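Local coordinates for purine catabolism protein pucG (Bacillus subtilis, PDB 3ISL) that catalyses the pyridoxal-phosphate-dependent transfer of an amino group from (S)-ureidoglycine to glyoxylate, giving oxalurate and glycine in purine catabolism, at residues A[95-100]-A[144-149]. Sequence-based numbering, arbitrary orientation.
With PLP (pyridoxal-5'-phosphate), chain C.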
loop_
_atom_site.group_PDB
_atom_site.type_symbol
_atom_site.label_atom_id
_atom_site.label_comp_id
_atom_site.label_asym_id
_atom_site.label_seq_id
_atom_site.Cartn_x
_atom_site.Cartn_y
_atom_site.Cartn_z
ATOM N N GLY A 95 21.736 8.121 -11.346
ATOM C CA GLY A 95 21.086 6.946 -11.913
ATOM C C GLY A 95 19.595 7.117 -12.050
ATOM O O GLY A 95 19.089 8.221 -11.917
ATOM N N ARG A 96 18.897 6.016 -12.329
ATOM C CA ARG A 96 17.492 6.090 -12.696
ATOM C C ARG A 96 16.611 6.657 -11.603
ATOM O O ARG A 96 15.681 7.381 -11.890
ATOM C CB ARG A 96 16.946 4.717 -13.152
ATOM C CG ARG A 96 15.398 4.576 -12.988
ATOM C CD ARG A 96 14.970 3.095 -12.671
ATOM N NE ARG A 96 15.657 2.079 -13.546
ATOM C CZ ARG A 96 16.148 0.879 -13.161
ATOM N NH1 ARG A 96 16.065 0.439 -11.895
ATOM N NH2 ARG A 96 16.759 0.116 -14.060
ATOM N N PHE A 97 16.871 6.319 -10.350
ATOM C CA PHE A 97 15.976 6.775 -9.274
ATOM C C PHE A 97 16.140 8.283 -8.946
ATOM O O PHE A 97 15.210 8.913 -8.439
ATOM C CB PHE A 97 16.021 5.781 -8.067
ATOM C CG PHE A 97 15.594 4.361 -8.460
ATOM C CD1 PHE A 97 14.234 4.008 -8.484
ATOM C CD2 PHE A 97 16.544 3.410 -8.916
ATOM C CE1 PHE A 97 13.804 2.739 -8.907
ATOM C CE2 PHE A 97 16.124 2.116 -9.337
ATOM C CZ PHE A 97 14.740 1.795 -9.331
ATOM N N GLY A 98 17.288 8.877 -9.270
ATOM C CA GLY A 98 17.416 10.362 -9.261
ATOM C C GLY A 98 16.333 11.075 -10.100
ATOM O O GLY A 98 15.799 12.091 -9.690
ATOM N N TYR A 99 16.018 10.540 -11.272
ATOM C CA TYR A 99 14.931 11.062 -12.125
ATOM C C TYR A 99 13.525 10.869 -11.568
ATOM O O TYR A 99 12.637 11.677 -11.850
ATOM C CB TYR A 99 15.016 10.441 -13.509
ATOM C CG TYR A 99 16.309 10.859 -14.187
ATOM C CD1 TYR A 99 16.544 12.194 -14.497
ATOM C CD2 TYR A 99 17.276 9.920 -14.525
ATOM C CE1 TYR A 99 17.728 12.596 -15.108
ATOM C CE2 TYR A 99 18.461 10.318 -15.146
ATOM C CZ TYR A 99 18.686 11.658 -15.423
ATOM O OH TYR A 99 19.870 12.058 -16.026
ATOM N N LEU A 100 13.304 9.825 -10.775
ATOM C CA LEU A 100 12.032 9.767 -10.101
ATOM C C LEU A 100 11.892 10.901 -9.073
ATOM O O LEU A 100 10.833 11.482 -8.922
ATOM C CB LEU A 100 11.908 8.421 -9.369
ATOM C CG LEU A 100 10.716 8.038 -8.518
ATOM C CD1 LEU A 100 9.424 7.966 -9.342
ATOM C CD2 LEU A 100 11.076 6.630 -7.804
ATOM N N HIS A 144 20.531 7.361 -1.981
ATOM C CA HIS A 144 21.740 6.762 -1.327
ATOM C C HIS A 144 22.436 5.743 -2.211
ATOM O O HIS A 144 23.678 5.843 -2.477
ATOM C CB HIS A 144 21.355 6.114 0.054
ATOM C CG HIS A 144 22.536 5.710 0.903
ATOM N ND1 HIS A 144 22.420 4.796 1.929
ATOM C CD2 HIS A 144 23.861 6.036 0.828
ATOM C CE1 HIS A 144 23.613 4.599 2.480
ATOM N NE2 HIS A 144 24.500 5.378 1.867
ATOM N N GLY A 145 21.679 4.740 -2.643
ATOM C CA GLY A 145 22.236 3.664 -3.480
ATOM C C GLY A 145 21.354 3.526 -4.738
ATOM O O GLY A 145 20.134 3.287 -4.627
ATOM N N GLU A 146 21.942 3.696 -5.929
ATOM C CA GLU A 146 21.173 3.505 -7.205
ATOM C C GLU A 146 21.377 2.098 -7.662
ATOM O O GLU A 146 22.520 1.760 -8.081
ATOM C CB GLU A 146 21.781 4.329 -8.374
ATOM C CG GLU A 146 21.360 5.753 -8.487
ATOM C CD GLU A 146 19.946 5.907 -8.982
ATOM O OE1 GLU A 146 19.379 4.948 -9.534
ATOM O OE2 GLU A 146 19.403 7.010 -8.854
ATOM N N THR A 147 20.307 1.287 -7.647
ATOM C CA THR A 147 20.407 -0.065 -8.071
ATOM C C THR A 147 20.522 -0.088 -9.557
ATOM O O THR A 147 21.039 -1.067 -10.087
ATOM C CB THR A 147 19.181 -0.952 -7.684
ATOM O OG1 THR A 147 17.987 -0.310 -8.131
ATOM C CG2 THR A 147 19.106 -1.120 -6.198
ATOM N N SER A 148 20.030 0.956 -10.228
ATOM C CA SER A 148 20.064 1.011 -11.680
ATOM C C SER A 148 21.515 0.993 -12.175
ATOM O O SER A 148 21.805 0.484 -13.222
ATOM C CB SER A 148 19.319 2.277 -12.204
ATOM O OG SER A 148 19.971 3.481 -11.744
ATOM N N THR A 149 22.416 1.584 -11.418
ATOM C CA THR A 149 23.818 1.699 -11.833
ATOM C C THR A 149 24.762 0.910 -10.910
ATOM O O THR A 149 25.891 0.673 -11.243
ATOM C CB THR A 149 24.283 3.162 -11.977
ATOM O OG1 THR A 149 24.455 3.792 -10.703
ATOM C CG2 THR A 149 23.308 4.005 -12.890
HETATM N N1 PLP C . 14.119 3.931 -4.987
HETATM C C2 PLP C . 15.286 3.056 -5.190
HETATM C C2A PLP C . 16.627 3.437 -4.989
HETATM C C3 PLP C . 15.147 1.732 -5.626
HETATM O O3 PLP C . 16.233 0.913 -5.807
HETATM C C4 PLP C . 13.917 1.162 -5.867
HETATM C C4A PLP C . 13.832 -0.343 -6.334
HETATM C C5 PLP C . 12.786 1.947 -5.676
HETATM C C6 PLP C . 12.850 3.315 -5.259
HETATM C C5A PLP C . 11.479 1.305 -6.004
HETATM O O4P PLP C . 10.633 1.394 -4.956
HETATM P P PLP C . 9.267 0.651 -5.242
HETATM O O1P PLP C . 9.314 -0.177 -6.521
HETATM O O2P PLP C . 8.220 1.941 -5.204
HETATM O O3P PLP C . 8.879 -0.289 -3.904
HETATM O O HOH W 1 20.764 9.149 -8.518
#
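E146 starts with CG beside its own backbone N (chi1 -84°) and turns again about its CB-CG bond (chi2 -73°), a course that lays its carboxylate against G95 and beside the first turn of helix 96-107; F97, with CG likewise beside its backbone N, sets its ring over the cofactor. The carboxylate takes two backbone N-H groups from the start of that helix. F97 N reaches the syn lone pair of E146 OE1 at 3.0 Å in a nearly straight bond (169°), and G98 N meets E146 OE2 at 2.9 Å. S148 OG donates to E146 OE1 from above the carboxylate plane (2.7 Å), while a water donates to E146 OE2, so the buried acid is gripped at both oxygens. Peptide N-H groups at a helix start would probably favour its charged form. With E146 replaced by an alanine, the N-H groups of F97 and G98 would probably lose their acceptor and S148 OG its mate. G95 CA comes within 3.3 Å of E146 CD, and a CB at this glycine would clash with that carboxylate. S148 CB sits over one face of the R96 guanidinium, 3.6 Å from CZ. The F97 ring is sandwiched: R96 CD lies toward the rim of one face, and the pyridine ring of the cofactor covers the other, F97 CE1 to PLP C4 being 3.4 Å. T147 OG1 hydrogen-bonds PLP O3 at 3.2 Å. An aromatic ring laid over the pyridine, beside a serine or threonine hydroxyl at O3, is characteristic of the cofactor site in fold-type I, class-V aminotransferases.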